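Local structure of pyrroline carboxylate reductase (Plasmodium falciparum, 2RCY) at residues N33-G38 with A56-I61; P39-K42 with N47-S50; P80-K85 with S105-V110. The protein probably reduces pyrroline-5-carboxylate to proline, the last step of proline synthesis, and binds NADP in a Rossmann-type domain. One frame throughout, in Å; residues are numbered along the deposited sequence.

Contact 1 of 3, residues N33-G38 with A56-I61. With NAP (NADP nicotinamide-adenine-dinucleotide phosphate), chain G.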
loop_
_atom_site.group_PDB
_atom_site.type_symbol
_atom_site.label_atom_id
_atom_site.label_comp_id
_atom_site.label_asym_id
_atom_site.label_seq_id
_atom_site.Cartn_x
_atom_site.Cartn_y
_atom_site.Cartn_z
ATOM N N ASN A 33 55.650 8.613 -13.549
ATOM C CA ASN A 33 54.930 8.373 -14.799
ATOM C C ASN A 33 53.404 8.398 -14.644
ATOM O O ASN A 33 52.670 8.047 -15.572
ATOM C CB ASN A 33 55.395 7.063 -15.447
ATOM C CG ASN A 33 56.805 7.155 -16.009
ATOM O OD1 ASN A 33 57.318 8.245 -16.270
ATOM N ND2 ASN A 33 57.434 6.004 -16.207
ATOM N N LEU A 34 52.938 8.811 -13.467
ATOM C CA LEU A 34 51.513 9.018 -13.224
ATOM C C LEU A 34 51.192 10.509 -13.183
ATOM O O LEU A 34 51.753 11.254 -12.374
ATOM C CB LEU A 34 51.070 8.328 -11.928
ATOM C CG LEU A 34 50.481 6.916 -12.020
ATOM C CD1 LEU A 34 51.503 5.894 -12.499
ATOM C CD2 LEU A 34 49.911 6.495 -10.674
ATOM N N PHE A 35 50.290 10.933 -14.066
ATOM C CA PHE A 35 49.949 12.348 -14.225
ATOM C C PHE A 35 48.447 12.597 -14.100
ATOM O O PHE A 35 47.644 11.673 -14.252
ATOM C CB PHE A 35 50.454 12.875 -15.575
ATOM C CG PHE A 35 51.929 12.672 -15.799
ATOM C CD1 PHE A 35 52.390 11.566 -16.509
ATOM C CD2 PHE A 35 52.855 13.587 -15.308
ATOM C CE1 PHE A 35 53.753 11.372 -16.721
ATOM C CE2 PHE A 35 54.220 13.402 -15.515
ATOM C CZ PHE A 35 54.669 12.293 -16.224
ATOM N N TYR A 36 48.080 13.848 -13.824
ATOM C CA TYR A 36 46.676 14.248 -13.722
ATOM C C TYR A 36 46.466 15.734 -14.028
ATOM O O TYR A 36 47.396 16.537 -13.927
ATOM C CB TYR A 36 46.114 13.914 -12.331
ATOM C CG TYR A 36 46.329 14.993 -11.289
ATOM C CD1 TYR A 36 47.542 15.103 -10.607
ATOM C CD2 TYR A 36 45.316 15.904 -10.980
ATOM C CE1 TYR A 36 47.741 16.095 -9.649
ATOM C CE2 TYR A 36 45.504 16.899 -10.025
ATOM C CZ TYR A 36 46.718 16.988 -9.363
ATOM O OH TYR A 36 46.908 17.969 -8.418
ATOM N N TYR A 37 45.235 16.083 -14.405
ATOM C CA TYR A 37 44.802 17.479 -14.469
ATOM C C TYR A 37 43.401 17.669 -13.893
ATOM O O TYR A 37 42.519 16.830 -14.076
ATOM C CB TYR A 37 44.859 18.042 -15.897
ATOM C CG TYR A 37 44.150 19.381 -16.037
ATOM C CD1 TYR A 37 44.753 20.563 -15.606
ATOM C CD2 TYR A 37 42.864 19.459 -16.572
ATOM C CE1 TYR A 37 44.099 21.787 -15.718
ATOM C CE2 TYR A 37 42.203 20.677 -16.690
ATOM C CZ TYR A 37 42.826 21.835 -16.261
ATOM O OH TYR A 37 42.175 23.041 -16.377
ATOM N N GLY A 38 43.222 18.790 -13.200
ATOM C CA GLY A 38 41.916 19.250 -12.743
ATOM C C GLY A 38 41.906 20.768 -12.681
ATOM O O GLY A 38 42.972 21.388 -12.646
ATOM N N ALA A 56 47.399 14.770 -22.627
ATOM C CA ALA A 56 47.178 13.836 -23.731
ATOM C C ALA A 56 48.376 13.766 -24.676
ATOM O O ALA A 56 48.637 12.723 -25.278
ATOM C CB ALA A 56 45.914 14.206 -24.499
ATOM N N ARG A 57 49.097 14.879 -24.797
ATOM C CA ARG A 57 50.274 14.963 -25.663
ATOM C C ARG A 57 51.491 14.272 -25.049
ATOM O O ARG A 57 52.383 13.819 -25.771
ATOM C CB ARG A 57 50.603 16.423 -25.978
ATOM N N HIS A 58 51.513 14.185 -23.722
ATOM C CA HIS A 58 52.640 13.603 -22.992
ATOM C C HIS A 58 52.437 12.117 -22.695
ATOM O O HIS A 58 53.338 11.306 -22.924
ATOM C CB HIS A 58 52.879 14.377 -21.693
ATOM C CG HIS A 58 54.127 13.977 -20.969
ATOM N ND1 HIS A 58 55.382 14.377 -21.373
ATOM C CD2 HIS A 58 54.311 13.223 -19.859
ATOM C CE1 HIS A 58 56.287 13.882 -20.547
ATOM N NE2 HIS A 58 55.663 13.179 -19.620
ATOM N N CYS A 59 51.252 11.774 -22.191
ATOM C CA CYS A 59 50.952 10.416 -21.741
ATOM C C CYS A 59 50.656 9.453 -22.886
ATOM O O CYS A 59 50.243 9.869 -23.969
ATOM C CB CYS A 59 49.789 10.434 -20.750
ATOM S SG CYS A 59 50.098 11.452 -19.299
ATOM N N ASP A 60 50.874 8.165 -22.629
ATOM C CA ASP A 60 50.627 7.106 -23.608
ATOM C C ASP A 60 49.216 6.545 -23.463
ATOM O O ASP A 60 48.572 6.196 -24.453
ATOM C CB ASP A 60 51.656 5.982 -23.452
ATOM C CG ASP A 60 53.085 6.483 -23.519
ATOM O OD1 ASP A 60 53.536 6.864 -24.622
ATOM O OD2 ASP A 60 53.757 6.492 -22.468
ATOM N N ILE A 61 48.755 6.450 -22.217
ATOM C CA ILE A 61 47.393 6.023 -21.911
ATOM C C ILE A 61 46.673 7.140 -21.156
ATOM O O ILE A 61 47.146 7.609 -20.117
ATOM C CB ILE A 61 47.365 4.688 -21.114
ATOM C CG1 ILE A 61 47.838 3.530 -22.005
ATOM C CG2 ILE A 61 45.965 4.405 -20.567
ATOM C CD1 ILE A 61 48.063 2.215 -21.275
HETATM P PA NAP G . 33.368 13.973 -9.318
HETATM O O1A NAP G . 33.797 13.590 -7.924
HETATM O O2A NAP G . 32.506 15.196 -9.517
HETATM O O5B NAP G . 34.690 14.078 -10.232
HETATM C C5B NAP G . 34.810 14.993 -11.318
HETATM C C4B NAP G . 36.169 15.672 -11.208
HETATM O O4B NAP G . 36.578 16.202 -12.472
HETATM C C3B NAP G . 36.135 16.831 -10.223
HETATM O O3B NAP G . 37.057 16.575 -9.159
HETATM C C2B NAP G . 36.552 18.058 -11.014
HETATM O O2B NAP G . 37.499 18.855 -10.302
HETATM C C1B NAP G . 37.169 17.491 -12.286
HETATM N N9A NAP G . 36.931 18.333 -13.490
HETATM C C8A NAP G . 35.919 19.191 -13.696
HETATM N N7A NAP G . 36.058 19.760 -14.914
HETATM C C5A NAP G . 37.169 19.247 -15.477
HETATM C C6A NAP G . 37.807 19.444 -16.698
HETATM N N6A NAP G . 37.303 20.314 -17.605
HETATM N N1A NAP G . 38.940 18.757 -16.972
HETATM C C2A NAP G . 39.454 17.891 -16.083
HETATM N N3A NAP G . 38.857 17.682 -14.899
HETATM C C4A NAP G . 37.714 18.346 -14.574
HETATM O O3 NAP G . 32.617 12.720 -9.993
HETATM P PN NAP G . 33.164 11.214 -9.828
HETATM O O1N NAP G . 32.260 10.499 -8.855
HETATM O O2N NAP G . 34.655 11.244 -9.592
HETATM O O5D NAP G . 32.883 10.573 -11.274
HETATM C C5D NAP G . 33.672 10.885 -12.417
HETATM C C4D NAP G . 33.385 9.856 -13.507
HETATM O O4D NAP G . 33.674 8.540 -13.030
HETATM C C3D NAP G . 31.925 9.866 -13.940
HETATM O O3D NAP G . 31.875 9.947 -15.366
HETATM C C2D NAP G . 31.348 8.547 -13.456
HETATM O O2D NAP G . 30.433 7.975 -14.396
HETATM C C1D NAP G . 32.573 7.662 -13.294
HETATM N N1N NAP G . 32.426 6.660 -12.231
HETATM C C2N NAP G . 32.311 7.035 -10.944
HETATM C C3N NAP G . 32.182 6.081 -9.937
HETATM C C7N NAP G . 32.063 6.507 -8.504
HETATM O O7N NAP G . 32.012 7.798 -8.182
HETATM N N7N NAP G . 32.033 5.639 -7.597
HETATM C C4N NAP G . 32.171 4.727 -10.273
HETATM C C5N NAP G . 32.291 4.363 -11.609
HETATM C C6N NAP G . 32.420 5.361 -12.574
HETATM P P2B NAP G . 37.049 19.935 -9.189
HETATM O O1X NAP G . 38.278 20.798 -9.017
HETATM O O2X NAP G . 35.864 20.651 -9.797
HETATM O O3X NAP G . 36.715 19.103 -7.974
#
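Phe35 of strand 34-37 receives the imidazole of His58 edge-on over one face: the ring centroids lie 5.0 Å apart, the planes stand at 87°, and the pair is an offset T-shaped stack. The imidazole uses its CD2-NE2 side, with His58 NE2 3.6 Å from Phe35 CZ. The sulfur of Cys59 meets the same ring nearer its root, with Cys59 SG 3.6 Å from Phe35 CD1; at 59° off the ring normal this sulfur-aromatic approach is oblique.

Two torsions aim the partners. His58 holds CG opposite its backbone N (chi1 -172°), which carries the imidazole from segment 56-61 to the phenyl ring, whereas Cys59 turns SG to the side of its own N.

Further out, the backbone of Phe35 bonds to Leu7 and Phe9 of the neighbouring strand, and His58 also packs on Lys6 and Met49. Two residues further along the strand, Tyr37 approaches the NADP adenine, its CD2 3.8 Å from NAP C2A. Segment 56-61 is thus joined to the Rossmann sheet by an aromatic edge, a ring face and a sulfur, contacts that are dispersive and weakly electrostatic, with neither a hydrogen bond nor a salt bridge between the two segments.

Contact 2 of 3, residues P39-K42 with N47-S50. With NAP (NADP nicotinamide-adenine-dinucleotide phosphate), chain G.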
loop_
_atom_site.group_PDB
_atom_site.type_symbol
_atom_site.label_atom_id
_atom_site.label_comp_id
_atom_site.label_asym_id
_atom_site.label_seq_id
_atom_site.Cartn_x
_atom_site.Cartn_y
_atom_site.Cartn_z
ATOM N N PRO A 39 40.706 21.382 -12.671
ATOM C CA PRO A 39 40.592 22.840 -12.550
ATOM C C PRO A 39 41.131 23.356 -11.213
ATOM O O PRO A 39 41.382 24.553 -11.067
ATOM C CB PRO A 39 39.082 23.086 -12.653
ATOM C CG PRO A 39 38.451 21.791 -12.286
ATOM C CD PRO A 39 39.387 20.736 -12.778
ATOM N N SER A 40 41.298 22.444 -10.258
ATOM C CA SER A 40 41.930 22.735 -8.978
ATOM C C SER A 40 42.892 21.609 -8.612
ATOM O O SER A 40 42.589 20.433 -8.829
ATOM C CB SER A 40 40.877 22.903 -7.882
ATOM O OG SER A 40 40.023 23.998 -8.159
ATOM N N LYS A 41 44.050 21.978 -8.066
ATOM C CA LYS A 41 45.060 21.008 -7.640
ATOM C C LYS A 41 44.548 20.163 -6.478
ATOM O O LYS A 41 43.861 20.669 -5.588
ATOM C CB LYS A 41 46.366 21.708 -7.255
ATOM C CG LYS A 41 47.148 22.270 -8.434
ATOM C CD LYS A 41 48.539 22.722 -8.017
ATOM C CE LYS A 41 49.315 23.268 -9.206
ATOM N NZ LYS A 41 50.740 23.543 -8.870
ATOM N N LYS A 42 44.886 18.877 -6.497
ATOM C CA LYS A 42 44.370 17.931 -5.516
ATOM C C LYS A 42 45.470 17.427 -4.583
ATOM O O LYS A 42 46.648 17.420 -4.946
ATOM C CB LYS A 42 43.701 16.751 -6.229
ATOM C CG LYS A 42 42.324 16.392 -5.689
ATOM C CD LYS A 42 41.250 17.322 -6.247
ATOM C CE LYS A 42 39.875 16.979 -5.698
ATOM N NZ LYS A 42 38.820 17.867 -6.257
ATOM N N ASN A 47 51.586 13.487 -10.357
ATOM C CA ASN A 47 52.175 14.721 -10.870
ATOM C C ASN A 47 51.167 15.577 -11.633
ATOM O O ASN A 47 50.544 15.114 -12.590
ATOM C CB ASN A 47 53.388 14.407 -11.752
ATOM C CG ASN A 47 54.468 13.638 -11.009
ATOM O OD1 ASN A 47 55.074 14.146 -10.065
ATOM N ND2 ASN A 47 54.716 12.405 -11.439
ATOM N N TYR A 48 51.014 16.826 -11.196
ATOM C CA TYR A 48 50.085 17.766 -11.821
ATOM C C TYR A 48 50.567 18.205 -13.200
ATOM O O TYR A 48 51.765 18.404 -13.419
ATOM C CB TYR A 48 49.868 18.988 -10.920
ATOM C CG TYR A 48 48.879 20.001 -11.464
ATOM C CD1 TYR A 48 47.507 19.836 -11.273
ATOM C CD2 TYR A 48 49.316 21.126 -12.165
ATOM C CE1 TYR A 48 46.594 20.763 -11.771
ATOM C CE2 TYR A 48 48.413 22.060 -12.665
ATOM C CZ TYR A 48 47.054 21.872 -12.464
ATOM O OH TYR A 48 46.156 22.793 -12.957
HETATM N N MSE A 49 49.622 18.348 -14.124
HETATM C CA MSE A 49 49.917 18.849 -15.461
HETATM C C MSE A 49 49.016 20.036 -15.795
HETATM O O MSE A 49 47.893 20.130 -15.296
HETATM C CB MSE A 49 49.779 17.734 -16.497
HETATM C CG MSE A 49 50.860 17.771 -17.555
HETATM SE SE MSE A 49 51.516 15.995 -18.005
HETATM C CE MSE A 49 53.300 16.504 -18.612
ATOM N N SER A 50 49.523 20.933 -16.639
ATOM C CA SER A 50 48.892 22.232 -16.901
ATOM C C SER A 50 47.497 22.164 -17.531
ATOM O O SER A 50 46.637 22.992 -17.223
ATOM C CB SER A 50 49.816 23.102 -17.758
ATOM O OG SER A 50 49.332 24.431 -17.847
HETATM P PA NAP G . 33.368 13.973 -9.318
HETATM O O1A NAP G . 33.797 13.590 -7.924
HETATM O O2A NAP G . 32.506 15.196 -9.517
HETATM O O5B NAP G . 34.690 14.078 -10.232
HETATM C C5B NAP G . 34.810 14.993 -11.318
HETATM C C4B NAP G . 36.169 15.672 -11.208
HETATM O O4B NAP G . 36.578 16.202 -12.472
HETATM C C3B NAP G . 36.135 16.831 -10.223
HETATM O O3B NAP G . 37.057 16.575 -9.159
HETATM C C2B NAP G . 36.552 18.058 -11.014
HETATM O O2B NAP G . 37.499 18.855 -10.302
HETATM C C1B NAP G . 37.169 17.491 -12.286
HETATM N N9A NAP G . 36.931 18.333 -13.490
HETATM C C8A NAP G . 35.919 19.191 -13.696
HETATM N N7A NAP G . 36.058 19.760 -14.914
HETATM C C5A NAP G . 37.169 19.247 -15.477
HETATM C C6A NAP G . 37.807 19.444 -16.698
HETATM N N6A NAP G . 37.303 20.314 -17.605
HETATM N N1A NAP G . 38.940 18.757 -16.972
HETATM C C2A NAP G . 39.454 17.891 -16.083
HETATM N N3A NAP G . 38.857 17.682 -14.899
HETATM C C4A NAP G . 37.714 18.346 -14.574
HETATM O O3 NAP G . 32.617 12.720 -9.993
HETATM P PN NAP G . 33.164 11.214 -9.828
HETATM O O1N NAP G . 32.260 10.499 -8.855
HETATM O O2N NAP G . 34.655 11.244 -9.592
HETATM O O5D NAP G . 32.883 10.573 -11.274
HETATM C C5D NAP G . 33.672 10.885 -12.417
HETATM C C4D NAP G . 33.385 9.856 -13.507
HETATM O O4D NAP G . 33.674 8.540 -13.030
HETATM C C3D NAP G . 31.925 9.866 -13.940
HETATM O O3D NAP G . 31.875 9.947 -15.366
HETATM C C2D NAP G . 31.348 8.547 -13.456
HETATM O O2D NAP G . 30.433 7.975 -14.396
HETATM C C1D NAP G . 32.573 7.662 -13.294
HETATM N N1N NAP G . 32.426 6.660 -12.231
HETATM C C2N NAP G . 32.311 7.035 -10.944
HETATM C C3N NAP G . 32.182 6.081 -9.937
HETATM C C7N NAP G . 32.063 6.507 -8.504
HETATM O O7N NAP G . 32.012 7.798 -8.182
HETATM N N7N NAP G . 32.033 5.639 -7.597
HETATM C C4N NAP G . 32.171 4.727 -10.273
HETATM C C5N NAP G . 32.291 4.363 -11.609
HETATM C C6N NAP G . 32.420 5.361 -12.574
HETATM P P2B NAP G . 37.049 19.935 -9.189
HETATM O O1X NAP G . 38.278 20.798 -9.017
HETATM O O2X NAP G . 35.864 20.651 -9.797
HETATM O O3X NAP G . 36.715 19.103 -7.974
#
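Lys41 lays its aliphatic chain across one face of the Tyr48 phenol, the two side chains crossing at about a right angle. Two of its carbons do the touching. Lys41 CE is the CH-pi partner, 3.9 Å from the centroid of the Tyr48 ring and 20° off its normal; it sits over the CD2-CE2 side, with Lys41 CE 3.7 Å from Tyr48 CD2. Lys41 CG lies by the CD1-CE1 side of the same face, 3.7 Å from Tyr48 CE1. A chain fully extended beyond CG makes this two-point rest possible, since CG and CE then face the ring together. Tyr48 offers that face because its CG lies opposite the backbone N (chi1 -178°), and its ring also meets Tyr36 edge-to-face, while its hydroxyl makes a weak hydrogen bond to Gly38 O.

The loop between strands 34-37 and 47-48 is where an NADP-dependent Rossmann domain typically receives the 2'-phosphate of the adenosine ribose, and the geometry agrees. Lys42, a residue seen to bind NADP, bends at chi2 (80°) and brings NZ to 3.0 Å from NAP O3X. Pro39 lies against the adenine, its CD 3.4 Å from NAP C4A, and Ser40 CB approaches the phosphate at 3.5 Å from NAP O1X.

Outside the compact Lys41-Tyr48 stack the contact is thin. The two segments bury 139 Å² in all, nearly all of it from that pair. Even Lys41 remains exposed to solvent on the outside of the stack, as are Pro39, Ser40 and Ser50 around it.

Contact 3 of 3, residues P80-K85 with S105-V110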
loop_
_atom_site.group_PDB
_atom_site.type_symbol
_atom_site.label_atom_id
_atom_site.label_comp_id
_atom_site.label_asym_id
_atom_site.label_seq_id
_atom_site.Cartn_x
_atom_site.Cartn_y
_atom_site.Cartn_z
ATOM N N PRO A 80 42.774 15.950 -31.302
ATOM C CA PRO A 80 43.894 15.768 -32.232
ATOM C C PRO A 80 45.172 15.206 -31.592
ATOM O O PRO A 80 46.119 14.869 -32.308
ATOM C CB PRO A 80 44.143 17.188 -32.746
ATOM C CG PRO A 80 43.763 18.059 -31.607
ATOM C CD PRO A 80 42.644 17.361 -30.881
ATOM N N TYR A 81 45.192 15.098 -30.264
ATOM C CA TYR A 81 46.385 14.657 -29.535
ATOM C C TYR A 81 46.365 13.167 -29.176
ATOM O O TYR A 81 47.271 12.675 -28.497
ATOM C CB TYR A 81 46.583 15.504 -28.271
ATOM C CG TYR A 81 46.520 16.999 -28.505
ATOM C CD1 TYR A 81 45.373 17.724 -28.183
ATOM C CD2 TYR A 81 47.606 17.689 -29.049
ATOM C CE1 TYR A 81 45.306 19.098 -28.397
ATOM C CE2 TYR A 81 47.548 19.063 -29.268
ATOM C CZ TYR A 81 46.395 19.761 -28.938
ATOM O OH TYR A 81 46.329 21.119 -29.148
ATOM N N LEU A 82 45.340 12.454 -29.641
ATOM C CA LEU A 82 45.161 11.035 -29.317
ATOM C C LEU A 82 45.741 10.088 -30.370
ATOM O O LEU A 82 45.465 8.885 -30.349
ATOM C CB LEU A 82 43.678 10.723 -29.096
ATOM C CG LEU A 82 43.028 11.173 -27.786
ATOM C CD1 LEU A 82 41.521 11.175 -27.940
ATOM C CD2 LEU A 82 43.451 10.287 -26.618
ATOM N N SER A 83 46.547 10.636 -31.277
ATOM C CA SER A 83 47.126 9.874 -32.385
ATOM C C SER A 83 48.044 8.753 -31.895
ATOM O O SER A 83 49.035 9.007 -31.202
ATOM C CB SER A 83 47.882 10.807 -33.335
ATOM O OG SER A 83 47.108 11.950 -33.657
ATOM N N SER A 84 47.691 7.517 -32.258
ATOM C CA SER A 84 48.430 6.298 -31.879
ATOM C C SER A 84 48.372 5.956 -30.383
ATOM O O SER A 84 49.029 5.015 -29.930
ATOM C CB SER A 84 49.884 6.351 -32.373
ATOM N N LYS A 85 47.570 6.708 -29.631
ATOM C CA LYS A 85 47.498 6.566 -28.175
ATOM C C LYS A 85 46.218 5.867 -27.716
ATOM O O LYS A 85 45.220 5.839 -28.441
ATOM C CB LYS A 85 47.637 7.934 -27.504
ATOM C CG LYS A 85 48.933 8.647 -27.855
ATOM C CD LYS A 85 49.142 9.887 -27.021
ATOM C CE LYS A 85 50.503 10.495 -27.306
ATOM N NZ LYS A 85 50.899 11.470 -26.259
ATOM N N SER A 105 36.386 7.795 -34.883
ATOM C CA SER A 105 36.418 6.340 -35.019
ATOM C C SER A 105 37.830 5.794 -35.234
ATOM O O SER A 105 38.072 4.601 -35.035
ATOM C CB SER A 105 35.502 5.897 -36.163
ATOM N N GLU A 106 38.750 6.670 -35.635
ATOM C CA GLU A 106 40.137 6.291 -35.921
ATOM C C GLU A 106 40.973 6.012 -34.663
ATOM O O GLU A 106 42.004 5.337 -34.737
ATOM C CB GLU A 106 40.820 7.352 -36.805
ATOM C CG GLU A 106 41.196 8.667 -36.103
ATOM C CD GLU A 106 40.040 9.658 -35.979
ATOM O OE1 GLU A 106 38.907 9.344 -36.409
ATOM O OE2 GLU A 106 40.271 10.766 -35.446
ATOM N N ASN A 107 40.522 6.528 -33.521
ATOM C CA ASN A 107 41.244 6.384 -32.256
ATOM C C ASN A 107 41.057 5.023 -31.583
ATOM O O ASN A 107 40.140 4.271 -31.919
ATOM C CB ASN A 107 40.856 7.508 -31.289
ATOM C CG ASN A 107 41.488 8.840 -31.654
ATOM O OD1 ASN A 107 42.704 8.942 -31.820
ATOM N ND2 ASN A 107 40.661 9.873 -31.764
ATOM N N LYS A 108 41.947 4.715 -30.639
ATOM C CA LYS A 108 41.852 3.507 -29.822
ATOM C C LYS A 108 41.033 3.800 -28.564
ATOM O O LYS A 108 41.491 4.506 -27.655
ATOM C CB LYS A 108 43.247 2.995 -29.445
ATOM C CG LYS A 108 44.042 2.414 -30.606
ATOM C CD LYS A 108 45.452 2.036 -30.176
ATOM C CE LYS A 108 46.175 1.229 -31.248
ATOM N NZ LYS A 108 46.468 2.027 -32.473
ATOM N N ILE A 109 39.816 3.261 -28.523
ATOM C CA ILE A 109 38.874 3.559 -27.442
ATOM C C ILE A 109 38.457 2.304 -26.681
ATOM O O ILE A 109 37.947 1.343 -27.265
ATOM C CB ILE A 109 37.619 4.317 -27.960
ATOM C CG1 ILE A 109 38.031 5.598 -28.696
ATOM C CG2 ILE A 109 36.670 4.651 -26.806
ATOM C CD1 ILE A 109 37.036 6.066 -29.737
ATOM N N VAL A 110 38.682 2.331 -25.371
ATOM C CA VAL A 110 38.253 1.258 -24.479
ATOM C C VAL A 110 37.432 1.840 -23.320
ATOM O O VAL A 110 37.845 2.807 -22.677
ATOM C CB VAL A 110 39.459 0.382 -23.993
ATOM C CG1 VAL A 110 40.571 1.236 -23.403
ATOM C CG2 VAL A 110 39.012 -0.685 -23.006
HETATM O O HOH W 1 44.366 6.458 -30.887
#
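Asn107 turns its amide against Leu82, and the two side chains cross at about a right angle. The carboxamide oxygen leads: Asn107 OD1 lies 3.4 Å from Leu82 CB. The nitrogen follows more loosely, with Asn107 ND2 4.1 Å from Leu82 CD1. Both residues set CG beside the backbone N, at chi1 -75° in each, but Leu82 then continues extended, and its side chain also packs on Val103 and Leu87, while the Asn107 amide is twisted to chi2 -53°. In this pose Asn107 OD1 stands 3.1 Å from Leu82 O; as modelled, two acceptors face each other and no direct bond is formed.

Leu82 to Lys85 form a type II beta turn, closed by Lys85 N to Leu82 O, with Ser84 at the third position in a left-handed conformation (phi 68°). The turn lies between helix 71-77 and strand 86-89, whose parallel neighbour in the Rossmann sheet is strand 108-113. One water takes the place of direct backbone bonds here. It accepts from Lys108 N at 3.0 Å, and both Leu82 O and Lys85 O lie 2.7 Å from it in donor geometry, although it has more acceptors within range than protons to give.

Lys108 CB lies 3.6 Å from Lys85 O, a carbon-to-carbonyl contact; the Lys108 chain runs extended before bending at chi4. The Lys85 chain is extended beyond CG and heads the other way, placing NZ on the carbonyl oxygens of Ala56 and Cys59.

In the fold
All three contacts border the same mixed sheet. Contact 2 falls within the sequence spanned by contact 1, since residues 39-50 lie between 33-38 and 56-61, and contact 3 follows both. The centres of contacts 1 and 2 are about 11 Å apart; strands 34-37 and 47-48 are adjacent, Tyr36 O probably bonding Met49 N and Tyr36 OH Lys42 N. Contacts 1 and 3, with centres about 14 Å apart, are joined through the Lys85 side chain. Contacts 2 and 3 do not meet, their nearest atoms about 9 Å apart. Contacts 1 and 2 both touch NADP, at its adenosine end, whereas the Leu82 side chain of contact 3 is about 14 Å from the cofactor.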